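Probable chemoreceptor (Methyl-accepting chemotaxis) transmembrane protein (Rhizobium meliloti, PDB 6D8V) is probably a transmembrane chemotaxis receptor whose sensory domain binds quaternary ammonium compounds such as 1,1-dimethyl-prolinium. Local coordinates at residues N56-N61 / F69-A74; Y102-R107 / Q112-K117. All coordinates share one frame; numbering follows the deposited sequence.

Contact 1: residues N56-N61 / F69-A74. With PBE (1,1-dimethyl-prolinium), chain C.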
ATOM      1  N   ASN A  56       8.965  -4.386  20.595  1.00 95.32           N
ATOM      2  CA  ASN A  56       7.821  -3.938  21.387  1.00 94.75           C
ATOM      3  C   ASN A  56       7.149  -2.729  20.746  1.00100.96           C
ATOM      4  O   ASN A  56       5.946  -2.754  20.453  1.00 99.06           O
ATOM      5  CB  ASN A  56       8.261  -3.610  22.817  1.00102.52           C
ATOM      6  CG  ASN A  56       7.092  -3.224  23.723  1.00 99.67           C
ATOM      7  OD1 ASN A  56       5.943  -3.581  23.464  1.00 98.39           O
ATOM      8  ND2 ASN A  56       7.390  -2.496  24.794  1.00102.96           N
ATOM      9  N   LEU A  57       7.918  -1.663  20.502  1.00 98.78           N
ATOM     10  CA  LEU A  57       7.329  -0.428  19.994  1.00 99.69           C
ATOM     11  C   LEU A  57       6.691  -0.628  18.623  1.00 97.07           C
ATOM     12  O   LEU A  57       5.663  -0.014  18.318  1.00102.47           O
ATOM     13  CB  LEU A  57       8.386   0.672  19.924  1.00 87.66           C
ATOM     14  CG  LEU A  57       9.091   1.021  21.226  1.00 92.51           C
ATOM     15  CD1 LEU A  57      10.130   2.111  20.998  1.00 93.61           C
ATOM     16  CD2 LEU A  57       8.080   1.436  22.286  1.00 93.16           C
ATOM     17  N   LEU A  58       7.295  -1.465  17.776  1.00 92.64           N
ATOM     18  CA  LEU A  58       6.800  -1.631  16.415  1.00 91.52           C
ATOM     19  C   LEU A  58       5.364  -2.140  16.374  1.00 90.88           C
ATOM     20  O   LEU A  58       4.674  -1.941  15.370  1.00 83.92           O
ATOM     21  CB  LEU A  58       7.712  -2.587  15.647  1.00105.16           C
ATOM     22  CG  LEU A  58       8.249  -2.116  14.294  1.00104.22           C
ATOM     23  CD1 LEU A  58       9.039  -3.231  13.619  1.00 97.64           C
ATOM     24  CD2 LEU A  58       7.124  -1.643  13.401  1.00 91.11           C
ATOM     25  N   LYS A  59       4.896  -2.792  17.435  1.00 99.46           N
ATOM     26  CA  LYS A  59       3.540  -3.321  17.436  1.00 91.63           C
ATOM     27  C   LYS A  59       2.491  -2.232  17.619  1.00 95.12           C
ATOM     28  O   LYS A  59       1.311  -2.466  17.324  1.00 80.48           O
ATOM     29  CB  LYS A  59       3.402  -4.386  18.530  1.00 94.44           C
ATOM     30  CG  LYS A  59       2.107  -5.177  18.492  1.00 84.22           C
ATOM     31  CD  LYS A  59       2.164  -6.358  19.452  1.00 93.45           C
ATOM     32  CE  LYS A  59       0.832  -7.086  19.533  1.00 95.43           C
ATOM     33  NZ  LYS A  59       0.915  -8.281  20.414  1.00102.86           N
ATOM     34  N   ALA A  60       2.897  -1.046  18.086  1.00102.27           N
ATOM     35  CA  ALA A  60       1.938   0.024  18.344  1.00 89.86           C
ATOM     36  C   ALA A  60       1.188   0.428  17.084  1.00 87.01           C
ATOM     37  O   ALA A  60       0.010   0.804  17.153  1.00 86.02           O
ATOM     38  CB  ALA A  60       2.649   1.234  18.938  1.00 86.64           C
ATOM     39  N   ASN A  61       1.849   0.353  15.925  1.00 76.62           N
ATOM     40  CA  ASN A  61       1.238   0.831  14.687  1.00 78.79           C
ATOM     41  C   ASN A  61       0.057  -0.026  14.252  1.00 83.88           C
ATOM     42  O   ASN A  61      -0.817   0.457  13.521  1.00 93.59           O
ATOM     43  CB  ASN A  61       2.278   0.881  13.574  1.00 81.96           C
ATOM     44  CG  ASN A  61       2.800   2.277  13.329  1.00 87.90           C
ATOM     45  OD1 ASN A  61       2.094   3.264  13.548  1.00 73.94           O
ATOM     46  ND2 ASN A  61       4.040   2.368  12.859  1.00100.25           N
ATOM     47  N   PHE A  69      -2.244  -3.629   7.766  1.00 68.43           N
ATOM     48  CA  PHE A  69      -2.151  -5.083   7.864  1.00 66.95           C
ATOM     49  C   PHE A  69      -0.936  -5.515   8.666  1.00 64.72           C
ATOM     50  O   PHE A  69      -0.967  -6.562   9.322  1.00 62.62           O
ATOM     51  CB  PHE A  69      -2.092  -5.709   6.468  1.00 63.03           C
ATOM     52  CG  PHE A  69      -2.134  -7.222   6.466  1.00 79.76           C
ATOM     53  CD1 PHE A  69      -3.347  -7.893   6.484  1.00 85.65           C
ATOM     54  CD2 PHE A  69      -0.962  -7.976   6.412  1.00 89.86           C
ATOM     55  CE1 PHE A  69      -3.393  -9.277   6.470  1.00 84.19           C
ATOM     56  CE2 PHE A  69      -1.004  -9.363   6.401  1.00 76.71           C
ATOM     57  CZ  PHE A  69      -2.218 -10.010   6.429  1.00 84.18           C
ATOM     58  N   GLY A  70       0.135  -4.732   8.618  1.00 73.85           N
ATOM     59  CA  GLY A  70       1.378  -5.108   9.264  1.00 71.82           C
ATOM     60  C   GLY A  70       2.308  -3.933   9.398  1.00 75.48           C
ATOM     61  O   GLY A  70       2.198  -2.932   8.676  1.00 79.74           O
ATOM     62  N   SER A  71       3.242  -4.062  10.340  1.00 77.65           N
ATOM     63  CA  SER A  71       4.242  -3.049  10.644  1.00 84.46           C
ATOM     64  C   SER A  71       5.597  -3.736  10.708  1.00 86.57           C
ATOM     65  O   SER A  71       5.736  -4.771  11.371  1.00 89.70           O
ATOM     66  CB  SER A  71       3.921  -2.347  11.973  1.00 87.68           C
ATOM     67  OG  SER A  71       4.730  -1.204  12.187  1.00 91.15           O
ATOM     68  N   TRP A  72       6.595  -3.177  10.026  1.00 84.43           N
ATOM     69  CA  TRP A  72       7.873  -3.866   9.909  1.00 86.31           C
ATOM     70  C   TRP A  72       9.021  -2.869   9.987  1.00 94.03           C
ATOM     71  O   TRP A  72       8.825  -1.647  10.043  1.00 76.59           O
ATOM     72  CB  TRP A  72       7.936  -4.679   8.612  1.00 69.60           C
ATOM     73  CG  TRP A  72       7.467  -3.912   7.420  1.00 74.85           C
ATOM     74  CD1 TRP A  72       6.190  -3.857   6.927  1.00 78.41           C
ATOM     75  CD2 TRP A  72       8.262  -3.089   6.562  1.00 71.28           C
ATOM     76  NE1 TRP A  72       6.149  -3.056   5.814  1.00 71.88           N
ATOM     77  CE2 TRP A  72       7.407  -2.572   5.569  1.00 82.22           C
ATOM     78  CE3 TRP A  72       9.614  -2.743   6.532  1.00 73.13           C
ATOM     79  CZ2 TRP A  72       7.859  -1.727   4.563  1.00 87.10           C
ATOM     80  CZ3 TRP A  72      10.058  -1.900   5.535  1.00 74.79           C
ATOM     81  CH2 TRP A  72       9.186  -1.404   4.563  1.00 80.17           C
ATOM     82  N   PHE A  73      10.233  -3.420   9.997  1.00104.93           N
ATOM     83  CA  PHE A  73      11.456  -2.624   9.939  1.00104.01           C
ATOM     84  C   PHE A  73      12.584  -3.488   9.397  1.00 95.05           C
ATOM     85  O   PHE A  73      12.943  -4.498  10.011  1.00 83.38           O
ATOM     86  CB  PHE A  73      11.824  -2.070  11.312  1.00 98.34           C
ATOM     87  CG  PHE A  73      13.232  -1.556  11.384  1.00101.07           C
ATOM     88  CD1 PHE A  73      13.592  -0.405  10.706  1.00 95.88           C
ATOM     89  CD2 PHE A  73      14.202  -2.237  12.106  1.00115.42           C
ATOM     90  CE1 PHE A  73      14.889   0.067  10.757  1.00100.83           C
ATOM     91  CE2 PHE A  73      15.503  -1.766  12.161  1.00109.54           C
ATOM     92  CZ  PHE A  73      15.846  -0.614  11.485  1.00 96.81           C
ATOM     93  N   ALA A  74      13.150  -3.087   8.261  1.00 94.27           N
ATOM     94  CA  ALA A  74      14.343  -3.717   7.711  1.00 99.64           C
ATOM     95  C   ALA A  74      15.547  -2.837   8.016  1.00 94.36           C
ATOM     96  O   ALA A  74      15.571  -1.659   7.646  1.00119.55           O
ATOM     97  CB  ALA A  74      14.210  -3.940   6.206  1.00106.43           C
TER
HETATM   98  N   PBE C 402       7.077  -7.151   4.520  1.00102.12           N
HETATM   99  CD  PBE C 402       7.553  -5.945   4.359  1.00 91.91           C
HETATM  100  CA  PBE C 402       7.415  -7.788   3.182  1.00106.11           C
HETATM  101  CB  PBE C 402       8.894  -7.277   2.951  1.00111.80           C
HETATM  102  CG  PBE C 402       8.933  -6.139   3.497  1.00 95.38           C
HETATM  103  CE  PBE C 402       7.763  -7.815   5.649  1.00110.08           C
HETATM  104  CF  PBE C 402       5.617  -7.110   4.731  1.00 91.79           C
HETATM  105  C   PBE C 402       7.330  -9.229   3.110  1.00 93.14           C
HETATM  106  O   PBE C 402       7.907  -9.832   2.164  1.00 98.64           O
HETATM  107  OXT PBE C 402       6.670  -9.888   3.956  1.00 97.76           O

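Contact 2: residues Y102-R107 / Q112-K117. With PBE (1,1-dimethyl-prolinium), chain C.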
ATOM      1  N   TYR A 102       8.726  -8.146  12.194  1.00102.35           N
ATOM      2  CA  TYR A 102       7.529  -7.970  11.376  1.00 97.84           C
ATOM      3  C   TYR A 102       6.298  -8.399  12.163  1.00 94.46           C
ATOM      4  O   TYR A 102       6.096  -9.594  12.394  1.00105.24           O
ATOM      5  CB  TYR A 102       7.648  -8.761  10.082  1.00105.88           C
ATOM      6  CG  TYR A 102       6.462  -8.594   9.161  1.00 94.62           C
ATOM      7  CD1 TYR A 102       5.716  -7.422   9.163  1.00 84.15           C
ATOM      8  CD2 TYR A 102       6.094  -9.609   8.286  1.00 87.55           C
ATOM      9  CE1 TYR A 102       4.633  -7.271   8.321  1.00 89.28           C
ATOM     10  CE2 TYR A 102       5.015  -9.463   7.443  1.00 88.06           C
ATOM     11  CZ  TYR A 102       4.285  -8.297   7.463  1.00 86.81           C
ATOM     12  OH  TYR A 102       3.207  -8.155   6.617  1.00 83.58           O
ATOM     13  N   TRP A 103       5.472  -7.430  12.544  1.00 90.36           N
ATOM     14  CA  TRP A 103       4.145  -7.707  13.078  1.00 94.38           C
ATOM     15  C   TRP A 103       3.136  -7.709  11.939  1.00 71.15           C
ATOM     16  O   TRP A 103       3.109  -6.780  11.129  1.00 70.07           O
ATOM     17  CB  TRP A 103       3.749  -6.670  14.130  1.00 90.23           C
ATOM     18  CG  TRP A 103       4.537  -6.748  15.402  1.00 97.12           C
ATOM     19  CD1 TRP A 103       5.588  -5.958  15.766  1.00 97.20           C
ATOM     20  CD2 TRP A 103       4.332  -7.666  16.485  1.00106.25           C
ATOM     21  NE1 TRP A 103       6.050  -6.325  17.007  1.00108.24           N
ATOM     22  CE2 TRP A 103       5.297  -7.373  17.468  1.00110.66           C
ATOM     23  CE3 TRP A 103       3.428  -8.709  16.715  1.00100.60           C
ATOM     24  CZ2 TRP A 103       5.383  -8.083  18.662  1.00105.61           C
ATOM     25  CZ3 TRP A 103       3.515  -9.411  17.901  1.00 89.90           C
ATOM     26  CH2 TRP A 103       4.485  -9.096  18.860  1.00 98.96           C
ATOM     27  N   SER A 104       2.311  -8.752  11.881  1.00 84.07           N
ATOM     28  CA  SER A 104       1.345  -8.919  10.806  1.00 85.33           C
ATOM     29  C   SER A 104       0.109  -9.611  11.358  1.00 82.17           C
ATOM     30  O   SER A 104       0.096 -10.098  12.490  1.00 75.08           O
ATOM     31  CB  SER A 104       1.935  -9.728   9.649  1.00108.09           C
ATOM     32  OG  SER A 104       2.332 -11.018  10.094  1.00123.55           O
ATOM     33  N   LYS A 105      -0.935  -9.658  10.544  1.00 83.08           N
ATOM     34  CA  LYS A 105      -2.121 -10.421  10.886  1.00 91.96           C
ATOM     35  C   LYS A 105      -2.041 -11.818  10.283  1.00 98.93           C
ATOM     36  O   LYS A 105      -1.424 -12.038   9.237  1.00 86.09           O
ATOM     37  CB  LYS A 105      -3.390  -9.716  10.410  1.00 87.76           C
ATOM     38  CG  LYS A 105      -3.470  -8.273  10.845  1.00 92.42           C
ATOM     39  CD  LYS A 105      -4.823  -7.927  11.440  1.00 93.27           C
ATOM     40  CE  LYS A 105      -4.852  -6.461  11.819  1.00 81.34           C
ATOM     41  NZ  LYS A 105      -4.614  -5.606  10.616  1.00 91.06           N
ATOM     42  N   ASP A 106      -2.654 -12.764  10.970  1.00100.19           N
ATOM     43  CA  ASP A 106      -2.692 -14.143  10.532  1.00105.43           C
ATOM     44  C   ASP A 106      -4.071 -14.443   9.935  1.00105.10           C
ATOM     45  O   ASP A 106      -4.873 -13.526   9.705  1.00 96.79           O
ATOM     46  CB  ASP A 106      -2.345 -15.056  11.711  1.00103.84           C
ATOM     47  CG  ASP A 106      -3.400 -15.021  12.792  1.00 93.73           C
ATOM     48  OD1 ASP A 106      -4.281 -14.139  12.728  1.00 99.49           O
ATOM     49  OD2 ASP A 106      -3.362 -15.881  13.696  1.00 96.07           O
ATOM     50  N   ARG A 107      -4.362 -15.728   9.699  1.00 96.57           N
ATOM     51  CA  ARG A 107      -5.620 -16.104   9.066  1.00 95.11           C
ATOM     52  C   ARG A 107      -6.825 -15.757   9.928  1.00 95.38           C
ATOM     53  O   ARG A 107      -7.913 -15.519   9.394  1.00 81.35           O
ATOM     54  CB  ARG A 107      -5.638 -17.601   8.759  1.00107.77           C
ATOM     55  CG  ARG A 107      -4.287 -18.235   8.505  1.00112.02           C
ATOM     56  CD  ARG A 107      -3.728 -18.888   9.762  1.00123.25           C
ATOM     57  NE  ARG A 107      -2.547 -19.694   9.465  1.00134.63           N
ATOM     58  CZ  ARG A 107      -2.576 -20.996   9.202  1.00138.64           C
ATOM     59  NH1 ARG A 107      -3.730 -21.649   9.209  1.00136.21           N
ATOM     60  NH2 ARG A 107      -1.451 -21.645   8.936  1.00147.30           N
ATOM     61  N   GLN A 112       0.896 -11.558  14.902  1.00 94.47           N
ATOM     62  CA  GLN A 112       2.002 -12.482  15.088  1.00103.87           C
ATOM     63  C   GLN A 112       3.302 -11.795  14.710  1.00100.58           C
ATOM     64  O   GLN A 112       3.317 -10.853  13.910  1.00 92.55           O
ATOM     65  CB  GLN A 112       1.837 -13.741  14.242  1.00 98.77           C
ATOM     66  CG  GLN A 112       1.698 -13.413  12.769  1.00114.96           C
ATOM     67  CD  GLN A 112       1.660 -14.638  11.896  1.00124.30           C
ATOM     68  OE1 GLN A 112       1.064 -15.653  12.254  1.00128.45           O
ATOM     69  NE2 GLN A 112       2.300 -14.553  10.739  1.00135.57           N
ATOM     70  N   LEU A 113       4.394 -12.294  15.277  1.00 99.01           N
ATOM     71  CA  LEU A 113       5.723 -11.767  15.019  1.00103.44           C
ATOM     72  C   LEU A 113       6.392 -12.630  13.957  1.00104.08           C
ATOM     73  O   LEU A 113       6.743 -13.784  14.222  1.00104.86           O
ATOM     74  CB  LEU A 113       6.553 -11.751  16.301  1.00105.81           C
ATOM     75  CG  LEU A 113       7.593 -10.643  16.469  1.00112.34           C
ATOM     76  CD1 LEU A 113       8.382 -10.872  17.752  1.00129.17           C
ATOM     77  CD2 LEU A 113       8.523 -10.550  15.267  1.00114.93           C
ATOM     78  N   SER A 114       6.579 -12.075  12.769  1.00113.03           N
ATOM     79  CA  SER A 114       7.183 -12.805  11.668  1.00102.31           C
ATOM     80  C   SER A 114       8.625 -12.338  11.464  1.00 95.46           C
ATOM     81  O   SER A 114       9.214 -11.663  12.312  1.00100.01           O
ATOM     82  CB  SER A 114       6.335 -12.629  10.406  1.00117.84           C
ATOM     83  OG  SER A 114       4.957 -12.792  10.702  1.00131.90           O
ATOM     84  N   THR A 115       9.207 -12.722  10.331  1.00 99.35           N
ATOM     85  CA  THR A 115      10.518 -12.238   9.927  1.00100.57           C
ATOM     86  C   THR A 115      10.646 -12.468   8.431  1.00 92.74           C
ATOM     87  O   THR A 115      10.029 -13.384   7.882  1.00110.33           O
ATOM     88  CB  THR A 115      11.658 -12.931  10.681  1.00108.19           C
ATOM     89  OG1 THR A 115      11.505 -12.713  12.089  1.00111.90           O
ATOM     90  CG2 THR A 115      12.998 -12.371  10.238  1.00100.28           C
ATOM     91  N   PHE A 116      11.437 -11.620   7.780  1.00 86.32           N
ATOM     92  CA  PHE A 116      11.503 -11.596   6.327  1.00 85.58           C
ATOM     93  C   PHE A 116      12.946 -11.408   5.880  1.00101.83           C
ATOM     94  O   PHE A 116      13.833 -11.089   6.677  1.00104.04           O
ATOM     95  CB  PHE A 116      10.610 -10.493   5.758  1.00 85.37           C
ATOM     96  CG  PHE A 116      10.903  -9.128   6.314  1.00 99.05           C
ATOM     97  CD1 PHE A 116      10.433  -8.756   7.565  1.00107.82           C
ATOM     98  CD2 PHE A 116      11.634  -8.213   5.579  1.00101.75           C
ATOM     99  CE1 PHE A 116      10.701  -7.497   8.075  1.00115.26           C
ATOM    100  CE2 PHE A 116      11.901  -6.956   6.081  1.00111.67           C
ATOM    101  CZ  PHE A 116      11.437  -6.597   7.333  1.00118.92           C
ATOM    102  N   LYS A 117      13.172 -11.614   4.584  1.00105.79           N
ATOM    103  CA  LYS A 117      14.499 -11.474   4.006  1.00109.98           C
ATOM    104  C   LYS A 117      14.793 -10.016   3.673  1.00105.66           C
ATOM    105  O   LYS A 117      13.908  -9.254   3.273  1.00110.54           O
ATOM    106  CB  LYS A 117      14.643 -12.329   2.742  1.00113.96           C
ATOM    107  CG  LYS A 117      15.926 -12.035   1.966  1.00117.68           C
ATOM    108  CD  LYS A 117      16.020 -12.793   0.651  1.00124.67           C
ATOM    109  CE  LYS A 117      17.315 -12.435  -0.077  1.00132.97           C
ATOM    110  NZ  LYS A 117      17.574 -13.287  -1.274  1.00134.52           N
TER
HETATM  111  N   PBE C 402       7.077  -7.151   4.520  1.00102.12           N
HETATM  112  CD  PBE C 402       7.553  -5.945   4.359  1.00 91.91           C
HETATM  113  CA  PBE C 402       7.415  -7.788   3.182  1.00106.11           C
HETATM  114  CB  PBE C 402       8.894  -7.277   2.951  1.00111.80           C
HETATM  115  CG  PBE C 402       8.933  -6.139   3.497  1.00 95.38           C
HETATM  116  CE  PBE C 402       7.763  -7.815   5.649  1.00110.08           C
HETATM  117  CF  PBE C 402       5.617  -7.110   4.731  1.00 91.79           C
HETATM  118  C   PBE C 402       7.330  -9.229   3.110  1.00 93.14           C
HETATM  119  O   PBE C 402       7.907  -9.832   2.164  1.00 98.64           O
HETATM  120  OXT PBE C 402       6.670  -9.888   3.956  1.00 97.76           O

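Contact 1: residues N56-N61 / F69-A74
S71 turns its OG anti to the backbone N (chi1 -170°), which points the hydroxyl toward the carbonyl of L58, while the first torsion of F73 (165°) swings its ring away from L58 and leaves CB as the part of its side chain that meets L58. The S71 OG to L58 O bond is weak, 3.3 Å long, and the position of OG is itself not secure. More of the contact is apolar. L58 pushes its isobutyl end at the strand: CD1 comes 3.8 Å from F73 CB and 3.7 Å from the backbone carbon C of W72, with the L58 and F73 side chains meeting at about a right angle. Three residues further on, the CB of N61 packs loosely near the S71 side chain, adding a small second patch. S71 and F73 start out from the strand toward the helical segment, whereas W72 between them starts out away from it and serves the ligand pocket. One face of its indole receives the ligand: CD of 1,1-dimethyl-prolinium, a carbon bonded to the quaternary nitrogen, sits 3.4 Å above the plane of the W72 ring, shifted toward the rim. This is consistent with aromatic recognition of a quaternary ammonium group. The W72 NE1 hydrogen bond to D171 OD1 restrains the turn of the indole, and W124 adds an edge-to-face ring contact. Strand 70-75 is thus sandwiched between helix and ligand within the sensory domain of the Cache clan. N61 also touches V170 and makes a weak hydrogen bond from ND2 to A32 O of the long helix 2-45. Backbone hydrogen bonds tie F73 to P101 and W72 to G169, placing strand 70-75 between strands 101-105 and 163-173, with L58 also packed against P101 and W103.

Contact 2: residues Y102-R107 / Q112-K117
Y102 to S104 and Q112 to S114 pair as the arms of an antiparallel beta hairpin, their strand axes 4.6 Å apart at the closest and 124° between directions, a marked twist. S104 and Q112 form a hydrogen-bonded pair, S104 N to Q112 O at 3.1 Å and Q112 N to S104 O at 2.9 Å, and S114 N adds a bond to Y102 O. W103 and L113 make the non-hydrogen-bonded pair between them. On their face of the sheet L113 lays its branch carbon over the indole: CG lies 4.1 Å from the centroid of the W103 six-membered ring, 12° off the normal, a CH-pi contact. W103 NE1 is held by I55 O of helix 51-58, which helps to fix the ring's rotation. The other face carries Y102, S104, Q112 and S114. Q112, extended beyond CG, slants off this face over S104, and its NE2 donates to S114 OG in its own strand, the oxygen tilted from the amide plane; OE1 rests near CB of D106. F116 sets its ring edge against CB of Y102, and the two residues line the ligand pocket together. S104 CB backs one face of the Y102 ring; on the opposite face CE, a methyl of 1,1-dimethyl-prolinium, sits 3.5 Å above the ring centre, and the same methyl lies 3.4 Å above the plane of F116, nearest CD1.

Overall arrangement
After the long N-terminal helix 2-45, the chain enters helices 51-58 and 60-64, and contact 1 closes the short connection that brings strand 70-75 back beside them. A longer excursion then leads to strand 101-105, where contact 2 closes the hairpin with strand 111-115. The contacts follow in series, neither nested nor crossed. They are joined edge to edge, as neighbouring strands of one antiparallel sheet: S71 N of contact 1 lies 2.8 Å from W103 O of contact 2, a probable hydrogen bond. Both contribute aromatic residues to the pocket of 1,1-dimethyl-prolinium, which also takes hydrogen bonds from the backbone N of E143 and G144, later in the chain.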